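Local coordinates for protein dTDP-4-dehydrorhamnose reductase (Bacillus anthracis, PDB 3SC6) that catalyses the NADPH-dependent reduction of dTDP-4-dehydrorhamnose to dTDP-L-rhamnose, the closing step in the synthesis of this activated sugar, at residues L156-Y160 with F280-T284; Q20-E24 with Y190-N195; F164-I169 with F223-F228. One frame throughout, in Å; residues are numbered along the deposited sequence.

Contact 1. Residues L156-Y160 with F280-T284; sequences LYGKY and FFIET. With NAP (NADP nicotinamide-adenine-dinucleotide phosphate), chain G.
Lys159 and Thr284 bring the two backbones nearest each other, their CA atoms 6.6 Å apart, where the chain has just left strand 148-157 and where helix 273-283 gives way to non-helical geometry. That helix end is marked by Phe280 O, which accepts bonds from both the N and the OG1 of Thr284, reached from opposite faces of the carbonyl plane. Between the segments the inner layer is aromatic. Tyr157 turns the edge of its ring toward the face of Phe280 in an offset edge-to-face pair, centroids 5.6 Å apart and planes at 62°, with Tyr157 CE2 lying 3.7 Å from Phe280 CD1. The carbonyl of Gly158 meets the rim of the same phenyl ring, its O 3.4 Å from Phe280 CE1. Farther out, the side chain of Lys159 runs extended past Thr284, its CG 3.4 Å from the CG2 methyl, and then bends at its last torsion (chi4 60°), which directs the ammonium group onto Glu283. The salt bridge, Lys159 NZ to Glu283 OE1 at 2.6 Å, meets the carboxylate on its anti side and 27° out of its plane. Tyr190 OH bonds to both partners, and Glu283 OE2 pairs with Arg279, so the acid is gripped at both oxygens and should favour the ionised form. At the other end of 156-160, Leu156 N lies 3.3 Å from N7N of the NADP carboxamide. Strand 148-157 belongs to the parallel part of the Rossmann-fold sheet, and helix 273-283 packs where its C-terminal end borders the nicotinamide. Helix 164-172 adds Val165 against Tyr157 and Phe280, helices 16-24 and 191-202 pack on Leu156, and backbone bonds link Tyr157 to Thr189 in parallel strand 185-190 and to Val191 at the start of helix 191-202.

Contact 2. Residues Q20-E24 with Y190-N195; sequences QLQEE and YVADLN
Tyr190, at the N-cap position of helix 191-202, meets Gln20 through its hydroxyl: Gln20 NE2 gives a weak hydrogen bond of 3.4 Å to Tyr190 OH, whose stronger partner is Glu283. The amide gets there because the Gln20 side chain is fully extended, CG opposite the backbone N (chi1 -178°), and so reaches across to the second helix. Val191 follows with its branch point against the other end of that amide, CB 3.4 Å from Gln20 OE1. The Ala192 methyl rests against a bonded pair, CB lying 3.7 Å from both Gln20 NE2 and Glu24 OE2. These two groups are joined by a bond of 2.9 Å from Gln20 NE2 to the syn side of Glu24 OE2, so that, with OE1 held by the backbone N of Lys159, the amide is fixed at both ends. One turn on, Asn195 completes the chain of polar groups: its ND2 donates to Glu24 OE1 at 3.1 Å, arriving 70° out of the carboxylate plane. Leu21 CD1 packs on the same amide, 3.4 Å from Asn195 CG. The axes of 20-24 and 191-195 approach to 10.0 Å and cross at -53°. Helix 16-24, which follows the first strand and lies near the bound NADP, is the dinucleotide-binding helix of a Rossmann fold, here packed on a later helix that succeeds strand 185-190.

Contact 3. Residues F164-I169 with F223-F228; sequences FVKTMI and FAKKIF
Ile227 is the knob of this helix pair, its side chain set into a hole formed by Phe164, Val165, Met168 and Ile169. Extended at its second torsion (chi2 180°), it drives CD1 deep into the hole, 3.8 Å from Val165 CG2 and 3.9 Å from Phe164 CE2, while its CG2 branch faces Val165 CG1 and Ile169 CG1. Ala224, one turn earlier, touches the far end of Phe164, its CB at the edge of the ring near CZ. The aromatic contacts lie toward the two ends. Phe164 and Phe223 run antiparallel alongside one another, and their rings touch only at their rims, planes 33° apart and Phe164 CD2 3.4 Å from Phe223 CE2; Val165 CG2 adds a methyl 3.6 Å from Phe223 CZ. At the other end Phe228 places its rim against Met168, CE1 lying 3.7 Å from CB and 3.4 Å from the backbone O. The sulfur makes an oblique Met-aromatic contact, SD 5.5 Å from the Phe228 centroid. Polar side chains contribute nothing between these segments, whose axes come within 10.0 Å and cross at -62°. Val180 of strand 177-181 touches Phe164, Met168 and Ala224, and Leu277 of helix 273-283 lies on Ile227: this is an apolar helix-helix interface with a knob-into-hole site at Ile227, probably within the substrate-binding portion that RmlD-type reductases add to the Rossmann core.

Contacts 2 and 3 are buried helix crossings of similar geometry but opposite chemistry: contact 2, near the cofactor, is threaded with amides and carboxylates, whereas contact 3, whose centre is about 20 Å from that of contact 2, is hydrocarbon and aromatic. Contact 1 lies between them, only partly buried, and mixes both characters. Its charged outer layer merges with contact 2 through Glu283 and Tyr190, and Tyr160 reaches Glu23. Its aromatic side continues into contact 3 through Phe280 on Val165 and Phe281 on Ile169 and Ile227. Helix 273-283 thus touches helices of both, and contact 3 is nested within the chain loop that contact 1 closes.

Contact 1. Residues L156-Y160 with F280-T284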
loop_
_atom_site.group_PDB
_atom_site.type_symbol
_atom_site.label_atom_id
_atom_site.label_comp_id
_atom_site.label_asym_id
_atom_site.label_seq_id
_atom_site.Cartn_x
_atom_site.Cartn_y
_atom_site.Cartn_z
ATOM N N LEU A 156 3.952 -3.984 -1.670
ATOM C CA LEU A 156 4.531 -3.170 -0.621
ATOM C C LEU A 156 5.234 -4.030 0.434
ATOM O O LEU A 156 4.727 -5.084 0.818
ATOM C CB LEU A 156 3.409 -2.347 0.019
ATOM C CG LEU A 156 3.750 -1.314 1.084
ATOM C CD1 LEU A 156 4.690 -0.266 0.514
ATOM C CD2 LEU A 156 2.476 -0.661 1.585
ATOM N N TYR A 157 6.406 -3.582 0.885
ATOM C CA TYR A 157 7.178 -4.300 1.901
ATOM C C TYR A 157 8.036 -3.282 2.642
ATOM O O TYR A 157 8.564 -2.356 2.025
ATOM C CB TYR A 157 8.081 -5.360 1.273
ATOM C CG TYR A 157 9.192 -4.802 0.417
ATOM C CD1 TYR A 157 8.994 -4.521 -0.925
ATOM C CD2 TYR A 157 10.452 -4.579 0.956
ATOM C CE1 TYR A 157 10.022 -4.014 -1.704
ATOM C CE2 TYR A 157 11.481 -4.078 0.192
ATOM C CZ TYR A 157 11.267 -3.795 -1.136
ATOM O OH TYR A 157 12.302 -3.294 -1.893
ATOM N N GLY A 158 8.181 -3.453 3.955
ATOM C CA GLY A 158 8.981 -2.527 4.764
ATOM C C GLY A 158 9.838 -3.177 5.834
ATOM O O GLY A 158 10.020 -4.393 5.853
ATOM N N LYS A 159 10.368 -2.348 6.727
ATOM C CA LYS A 159 11.218 -2.819 7.814
ATOM C C LYS A 159 10.486 -3.675 8.826
ATOM O O LYS A 159 11.016 -4.679 9.304
ATOM C CB LYS A 159 11.795 -1.639 8.613
ATOM C CG LYS A 159 12.685 -0.676 7.866
ATOM C CD LYS A 159 13.213 0.387 8.832
ATOM C CE LYS A 159 14.151 1.364 8.148
ATOM N NZ LYS A 159 13.490 2.100 7.030
ATOM N N TYR A 160 9.265 -3.274 9.151
ATOM C CA TYR A 160 8.474 -3.984 10.141
ATOM C C TYR A 160 7.467 -4.960 9.555
ATOM O O TYR A 160 7.011 -4.800 8.425
ATOM C CB TYR A 160 7.779 -2.944 11.015
ATOM C CG TYR A 160 8.773 -1.937 11.556
ATOM C CD1 TYR A 160 9.472 -2.170 12.729
ATOM C CD2 TYR A 160 9.029 -0.762 10.865
ATOM C CE1 TYR A 160 10.391 -1.251 13.202
ATOM C CE2 TYR A 160 9.939 0.156 11.327
ATOM C CZ TYR A 160 10.616 -0.088 12.493
ATOM O OH TYR A 160 11.521 0.837 12.945
ATOM N N PHE A 280 16.713 -0.934 1.327
ATOM C CA PHE A 280 16.067 -1.777 2.326
ATOM C C PHE A 280 17.135 -2.439 3.187
ATOM O O PHE A 280 17.061 -2.402 4.414
ATOM C CB PHE A 280 15.200 -2.854 1.686
ATOM C CG PHE A 280 14.651 -3.832 2.675
ATOM C CD1 PHE A 280 13.463 -3.585 3.333
ATOM C CD2 PHE A 280 15.339 -5.002 2.957
ATOM C CE1 PHE A 280 12.966 -4.487 4.256
ATOM C CE2 PHE A 280 14.850 -5.910 3.875
ATOM C CZ PHE A 280 13.660 -5.653 4.526
ATOM N N PHE A 281 18.119 -3.061 2.539
ATOM C CA PHE A 281 19.203 -3.721 3.266
ATOM C C PHE A 281 20.061 -2.700 3.999
ATOM O O PHE A 281 20.497 -2.945 5.122
ATOM C CB PHE A 281 20.095 -4.552 2.332
ATOM C CG PHE A 281 19.394 -5.718 1.683
ATOM C CD1 PHE A 281 19.357 -6.955 2.313
ATOM C CD2 PHE A 281 18.802 -5.592 0.437
ATOM C CE1 PHE A 281 18.726 -8.035 1.721
ATOM C CE2 PHE A 281 18.170 -6.670 -0.161
ATOM C CZ PHE A 281 18.131 -7.891 0.482
ATOM N N ILE A 282 20.297 -1.557 3.360
ATOM C CA ILE A 282 21.108 -0.491 3.952
ATOM C C ILE A 282 20.542 -0.001 5.279
ATOM O O ILE A 282 21.282 0.190 6.247
ATOM C CB ILE A 282 21.242 0.724 3.000
ATOM C CG1 ILE A 282 21.962 0.323 1.710
ATOM C CG2 ILE A 282 22.024 1.837 3.672
ATOM C CD1 ILE A 282 22.128 1.464 0.723
ATOM N N GLU A 283 19.226 0.182 5.324
ATOM C CA GLU A 283 18.555 0.660 6.530
ATOM C C GLU A 283 18.258 -0.421 7.582
ATOM O O GLU A 283 18.166 -0.112 8.770
ATOM C CB GLU A 283 17.271 1.402 6.147
ATOM C CG GLU A 283 17.523 2.636 5.284
ATOM C CD GLU A 283 16.248 3.362 4.889
ATOM O OE1 GLU A 283 15.148 2.862 5.192
ATOM O OE2 GLU A 283 16.351 4.436 4.261
ATOM N N THR A 284 18.118 -1.674 7.157
ATOM C CA THR A 284 17.833 -2.765 8.094
ATOM C C THR A 284 19.030 -3.695 8.288
ATOM O O THR A 284 18.866 -4.910 8.413
ATOM C CB THR A 284 16.630 -3.603 7.625
ATOM O OG1 THR A 284 16.911 -4.178 6.343
ATOM C CG2 THR A 284 15.392 -2.740 7.526
HETATM P PA NAP G . -1.197 -4.241 7.210
HETATM O O1A NAP G . -2.233 -5.337 7.264
HETATM O O2A NAP G . 0.119 -4.433 7.932
HETATM O O5B NAP G . -1.854 -2.868 7.729
HETATM C C5B NAP G . -3.253 -2.737 7.965
HETATM C C4B NAP G . -3.477 -2.414 9.438
HETATM O O4B NAP G . -4.848 -2.045 9.654
HETATM C C3B NAP G . -3.178 -3.611 10.340
HETATM O O3B NAP G . -2.201 -3.291 11.334
HETATM C C2B NAP G . -4.502 -3.932 10.995
HETATM O O2B NAP G . -4.343 -4.374 12.342
HETATM C C1B NAP G . -5.252 -2.609 10.901
HETATM N N9A NAP G . -6.720 -2.777 11.076
HETATM C C8A NAP G . -7.459 -3.875 10.827
HETATM N N7A NAP G . -8.746 -3.614 11.151
HETATM C C5A NAP G . -8.801 -2.351 11.614
HETATM C C6A NAP G . -9.889 -1.484 12.126
HETATM N N6A NAP G . -11.163 -1.940 12.194
HETATM N N1A NAP G . -9.575 -0.227 12.513
HETATM C C2A NAP G . -8.306 0.220 12.440
HETATM N N3A NAP G . -7.303 -0.557 11.981
HETATM C C4A NAP G . -7.524 -1.831 11.568
HETATM O O3 NAP G . -0.899 -3.897 5.660
HETATM P PN NAP G . -0.136 -2.549 5.184
HETATM O O1N NAP G . 0.655 -2.885 3.941
HETATM O O2N NAP G . 0.533 -1.882 6.359
HETATM O O5D NAP G . -1.354 -1.601 4.744
HETATM C C5D NAP G . -1.109 -0.375 4.054
HETATM C C4D NAP G . -2.171 -0.141 2.981
HETATM O O4D NAP G . -1.636 -0.439 1.682
HETATM C C3D NAP G . -3.410 -1.012 3.166
HETATM O O3D NAP G . -4.584 -0.197 3.205
HETATM C C2D NAP G . -3.443 -1.929 1.962
HETATM O O2D NAP G . -4.786 -2.112 1.514
HETATM C C1D NAP G . -2.575 -1.218 0.928
HETATM N N1N NAP G . -1.875 -2.133 0.014
HETATM C C2N NAP G . -1.013 -3.043 0.500
HETATM C C3N NAP G . -0.339 -3.915 -0.355
HETATM C C7N NAP G . 0.618 -4.925 0.221
HETATM O O7N NAP G . 0.730 -5.008 1.436
HETATM N N7N NAP G . 1.331 -5.707 -0.587
HETATM C C4N NAP G . -0.565 -3.829 -1.725
HETATM C C5N NAP G . -1.454 -2.879 -2.202
HETATM C C6N NAP G . -2.099 -2.035 -1.305
HETATM P P2B NAP G . -4.540 -5.928 12.726
HETATM O O1X NAP G . -4.029 -5.993 14.145
HETATM O O2X NAP G . -6.024 -6.172 12.591
HETATM O O3X NAP G . -3.699 -6.674 11.720
#

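Contact 2. Residues Q20-E24 with Y190-N195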
loop_
_atom_site.group_PDB
_atom_site.type_symbol
_atom_site.label_atom_id
_atom_site.label_comp_id
_atom_site.label_asym_id
_atom_site.label_seq_id
_atom_site.Cartn_x
_atom_site.Cartn_y
_atom_site.Cartn_z
ATOM N N GLN A 20 6.109 2.218 10.109
ATOM C CA GLN A 20 7.280 2.890 9.535
ATOM C C GLN A 20 7.028 4.345 9.116
ATOM O O GLN A 20 7.950 5.154 9.112
ATOM C CB GLN A 20 7.832 2.056 8.376
ATOM C CG GLN A 20 9.085 2.613 7.720
ATOM C CD GLN A 20 9.643 1.682 6.658
ATOM O OE1 GLN A 20 9.141 0.574 6.462
ATOM N NE2 GLN A 20 10.701 2.116 5.984
ATOM N N LEU A 21 5.789 4.671 8.762
ATOM C CA LEU A 21 5.437 6.033 8.358
ATOM C C LEU A 21 5.556 6.934 9.579
ATOM O O LEU A 21 6.059 8.054 9.503
ATOM C CB LEU A 21 4.011 6.077 7.809
ATOM C CG LEU A 21 3.486 7.444 7.367
ATOM C CD1 LEU A 21 4.382 8.061 6.300
ATOM C CD2 LEU A 21 2.055 7.313 6.865
ATOM N N GLN A 22 5.080 6.418 10.705
ATOM C CA GLN A 22 5.111 7.109 11.985
ATOM C C GLN A 22 6.522 7.583 12.356
ATOM O O GLN A 22 6.684 8.600 13.026
ATOM C CB GLN A 22 4.603 6.146 13.058
ATOM C CG GLN A 22 4.655 6.654 14.485
ATOM C CD GLN A 22 4.163 5.607 15.473
ATOM O OE1 GLN A 22 3.647 4.557 15.077
ATOM N NE2 GLN A 22 4.318 5.887 16.763
ATOM N N GLU A 23 7.533 6.839 11.921
ATOM C CA GLU A 23 8.924 7.176 12.211
ATOM C C GLU A 23 9.577 8.074 11.171
ATOM O O GLU A 23 10.557 8.748 11.468
ATOM C CB GLU A 23 9.758 5.895 12.284
ATOM C CG GLU A 23 9.334 4.905 13.351
ATOM C CD GLU A 23 10.183 3.646 13.340
ATOM O OE1 GLU A 23 11.072 3.537 12.465
ATOM O OE2 GLU A 23 9.958 2.761 14.195
ATOM N N GLU A 24 9.043 8.081 9.954
ATOM C CA GLU A 24 9.616 8.895 8.881
ATOM C C GLU A 24 9.052 10.314 8.710
ATOM O O GLU A 24 9.606 11.108 7.949
ATOM C CB GLU A 24 9.599 8.104 7.574
ATOM C CG GLU A 24 10.431 6.824 7.685
ATOM C CD GLU A 24 10.449 5.999 6.420
ATOM O OE1 GLU A 24 9.808 6.408 5.426
ATOM O OE2 GLU A 24 11.112 4.938 6.423
ATOM N N TYR A 190 9.040 -0.326 -1.861
ATOM C CA TYR A 190 9.550 -0.191 -0.500
ATOM C C TYR A 190 8.945 1.003 0.235
ATOM O O TYR A 190 9.086 2.149 -0.184
ATOM C CB TYR A 190 11.085 -0.177 -0.489
ATOM C CG TYR A 190 11.698 0.141 0.855
ATOM C CD1 TYR A 190 11.220 -0.442 2.016
ATOM C CD2 TYR A 190 12.842 0.921 0.944
ATOM C CE1 TYR A 190 11.796 -0.168 3.242
ATOM C CE2 TYR A 190 13.438 1.181 2.163
ATOM C CZ TYR A 190 12.908 0.634 3.307
ATOM O OH TYR A 190 13.491 0.890 4.521
ATOM N N VAL A 191 8.259 0.693 1.332
ATOM C CA VAL A 191 7.592 1.685 2.180
ATOM C C VAL A 191 8.330 3.013 2.311
ATOM O O VAL A 191 7.720 4.068 2.209
ATOM C CB VAL A 191 7.333 1.116 3.593
ATOM C CG1 VAL A 191 6.742 2.175 4.496
ATOM C CG2 VAL A 191 6.415 -0.103 3.522
ATOM N N ALA A 192 9.637 2.974 2.540
ATOM C CA ALA A 192 10.405 4.211 2.680
ATOM C C ALA A 192 10.226 5.123 1.471
ATOM O O ALA A 192 10.070 6.332 1.638
ATOM C CB ALA A 192 11.866 3.922 2.913
ATOM N N ASP A 193 10.260 4.555 0.264
ATOM C CA ASP A 193 10.084 5.352 -0.960
ATOM C C ASP A 193 8.644 5.867 -1.068
ATOM O O ASP A 193 8.406 6.978 -1.554
ATOM C CB ASP A 193 10.459 4.560 -2.224
ATOM C CG ASP A 193 11.939 4.187 -2.278
ATOM O OD1 ASP A 193 12.708 4.616 -1.394
ATOM O OD2 ASP A 193 12.337 3.479 -3.231
ATOM N N LEU A 194 7.689 5.055 -0.624
ATOM C CA LEU A 194 6.288 5.442 -0.666
ATOM C C LEU A 194 6.060 6.605 0.297
ATOM O O LEU A 194 5.457 7.618 -0.064
ATOM C CB LEU A 194 5.387 4.265 -0.279
ATOM C CG LEU A 194 3.887 4.572 -0.269
ATOM C CD1 LEU A 194 3.447 5.082 -1.631
ATOM C CD2 LEU A 194 3.082 3.347 0.133
ATOM N N ASN A 195 6.549 6.454 1.527
ATOM C CA ASN A 195 6.395 7.496 2.540
ATOM C C ASN A 195 6.986 8.816 2.081
ATOM O O ASN A 195 6.445 9.876 2.389
ATOM C CB ASN A 195 7.001 7.059 3.876
ATOM C CG ASN A 195 6.278 5.863 4.483
ATOM O OD1 ASN A 195 5.163 5.520 4.074
ATOM N ND2 ASN A 195 6.892 5.247 5.491
#

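Contact 3. Residues F164-I169 with F223-F228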
loop_
_atom_site.group_PDB
_atom_site.type_symbol
_atom_site.label_atom_id
_atom_site.label_comp_id
_atom_site.label_asym_id
_atom_site.label_seq_id
_atom_site.Cartn_x
_atom_site.Cartn_y
_atom_site.Cartn_z
ATOM N N PHE A 164 7.697 -10.559 1.890
ATOM C CA PHE A 164 8.381 -11.470 0.980
ATOM C C PHE A 164 9.904 -11.383 1.065
ATOM O O PHE A 164 10.580 -12.383 0.883
ATOM C CB PHE A 164 7.912 -11.224 -0.455
ATOM C CG PHE A 164 8.513 -12.165 -1.467
ATOM C CD1 PHE A 164 7.893 -13.371 -1.759
ATOM C CD2 PHE A 164 9.678 -11.835 -2.143
ATOM C CE1 PHE A 164 8.434 -14.233 -2.694
ATOM C CE2 PHE A 164 10.223 -12.694 -3.081
ATOM C CZ PHE A 164 9.600 -13.892 -3.357
ATOM N N VAL A 165 10.452 -10.209 1.345
ATOM C CA VAL A 165 11.907 -10.090 1.431
ATOM C C VAL A 165 12.459 -10.801 2.673
ATOM O O VAL A 165 13.462 -11.509 2.584
ATOM C CB VAL A 165 12.371 -8.632 1.400
ATOM C CG1 VAL A 165 13.880 -8.559 1.552
ATOM C CG2 VAL A 165 11.938 -7.978 0.102
ATOM N N LYS A 166 11.811 -10.613 3.824
ATOM C CA LYS A 166 12.261 -11.262 5.062
ATOM C C LYS A 166 12.106 -12.782 4.978
ATOM O O LYS A 166 12.910 -13.518 5.538
ATOM C CB LYS A 166 11.487 -10.755 6.284
ATOM C CG LYS A 166 11.653 -9.278 6.629
ATOM C CD LYS A 166 10.794 -8.940 7.857
ATOM C CE LYS A 166 10.893 -7.484 8.268
ATOM N NZ LYS A 166 12.273 -7.102 8.636
ATOM N N THR A 167 11.063 -13.244 4.290
ATOM C CA THR A 167 10.813 -14.678 4.142
ATOM C C THR A 167 11.926 -15.375 3.355
ATOM O O THR A 167 12.385 -16.446 3.752
ATOM C CB THR A 167 9.440 -14.961 3.484
ATOM O OG1 THR A 167 8.394 -14.441 4.315
ATOM C CG2 THR A 167 9.221 -16.450 3.307
ATOM N N MET A 168 12.365 -14.774 2.249
ATOM C CA MET A 168 13.431 -15.370 1.440
ATOM C C MET A 168 14.736 -15.496 2.228
ATOM O O MET A 168 15.404 -16.525 2.162
ATOM C CB MET A 168 13.684 -14.560 0.163
ATOM C CG MET A 168 12.518 -14.463 -0.826
ATOM S SD MET A 168 11.918 -16.022 -1.533
ATOM C CE MET A 168 10.579 -16.462 -0.430
ATOM N N ILE A 169 15.096 -14.454 2.970
ATOM C CA ILE A 169 16.329 -14.469 3.763
ATOM C C ILE A 169 16.241 -15.475 4.909
ATOM O O ILE A 169 17.246 -16.049 5.325
ATOM C CB ILE A 169 16.647 -13.077 4.346
ATOM C CG1 ILE A 169 16.825 -12.055 3.221
ATOM C CG2 ILE A 169 17.912 -13.127 5.196
ATOM C CD1 ILE A 169 17.138 -10.666 3.714
ATOM N N PHE A 223 12.663 -11.213 -8.648
ATOM C CA PHE A 223 12.793 -10.438 -7.429
ATOM C C PHE A 223 13.508 -11.307 -6.407
ATOM O O PHE A 223 14.444 -10.858 -5.748
ATOM C CB PHE A 223 11.403 -9.976 -6.964
ATOM C CG PHE A 223 11.408 -9.152 -5.709
ATOM C CD1 PHE A 223 11.879 -7.855 -5.726
ATOM C CD2 PHE A 223 10.815 -9.620 -4.555
ATOM C CE1 PHE A 223 11.859 -7.081 -4.592
ATOM C CE2 PHE A 223 10.777 -8.840 -3.420
ATOM C CZ PHE A 223 11.300 -7.571 -3.440
ATOM N N ALA A 224 13.094 -12.568 -6.313
ATOM C CA ALA A 224 13.702 -13.505 -5.383
ATOM C C ALA A 224 15.203 -13.597 -5.652
ATOM O O ALA A 224 16.006 -13.434 -4.735
ATOM C CB ALA A 224 13.052 -14.872 -5.500
ATOM N N LYS A 225 15.580 -13.847 -6.909
ATOM C CA LYS A 225 17.000 -13.949 -7.267
ATOM C C LYS A 225 17.794 -12.743 -6.823
ATOM O O LYS A 225 18.830 -12.875 -6.170
ATOM C CB LYS A 225 17.217 -14.087 -8.779
ATOM C CG LYS A 225 16.714 -15.345 -9.446
ATOM C CD LYS A 225 17.066 -15.285 -10.938
ATOM C CE LYS A 225 16.655 -16.530 -11.693
ATOM N NZ LYS A 225 17.338 -17.754 -11.199
ATOM N N LYS A 226 17.310 -11.562 -7.183
ATOM C CA LYS A 226 18.003 -10.339 -6.827
ATOM C C LYS A 226 18.050 -10.068 -5.313
ATOM O O LYS A 226 18.908 -9.318 -4.848
ATOM C CB LYS A 226 17.496 -9.161 -7.664
ATOM C CG LYS A 226 18.227 -7.857 -7.397
ATOM C CD LYS A 226 17.893 -6.787 -8.425
ATOM C CE LYS A 226 18.365 -7.206 -9.831
ATOM N NZ LYS A 226 18.075 -6.176 -10.867
ATOM N N ILE A 227 17.146 -10.674 -4.546
ATOM C CA ILE A 227 17.167 -10.480 -3.100
ATOM C C ILE A 227 18.402 -11.213 -2.585
ATOM O O ILE A 227 19.122 -10.706 -1.722
ATOM C CB ILE A 227 15.903 -11.008 -2.392
ATOM C CG1 ILE A 227 14.684 -10.179 -2.799
ATOM C CG2 ILE A 227 16.055 -10.894 -0.884
ATOM C CD1 ILE A 227 13.393 -10.619 -2.143
ATOM N N PHE A 228 18.656 -12.400 -3.140
ATOM C CA PHE A 228 19.812 -13.193 -2.736
ATOM C C PHE A 228 21.083 -12.585 -3.306
ATOM O O PHE A 228 22.164 -12.783 -2.763
ATOM C CB PHE A 228 19.690 -14.654 -3.179
ATOM C CG PHE A 228 18.469 -15.348 -2.649
ATOM C CD1 PHE A 228 18.155 -15.285 -1.308
ATOM C CD2 PHE A 228 17.677 -16.117 -3.480
ATOM C CE1 PHE A 228 17.036 -15.924 -0.811
ATOM C CE2 PHE A 228 16.564 -16.771 -2.986
ATOM C CZ PHE A 228 16.244 -16.675 -1.648
#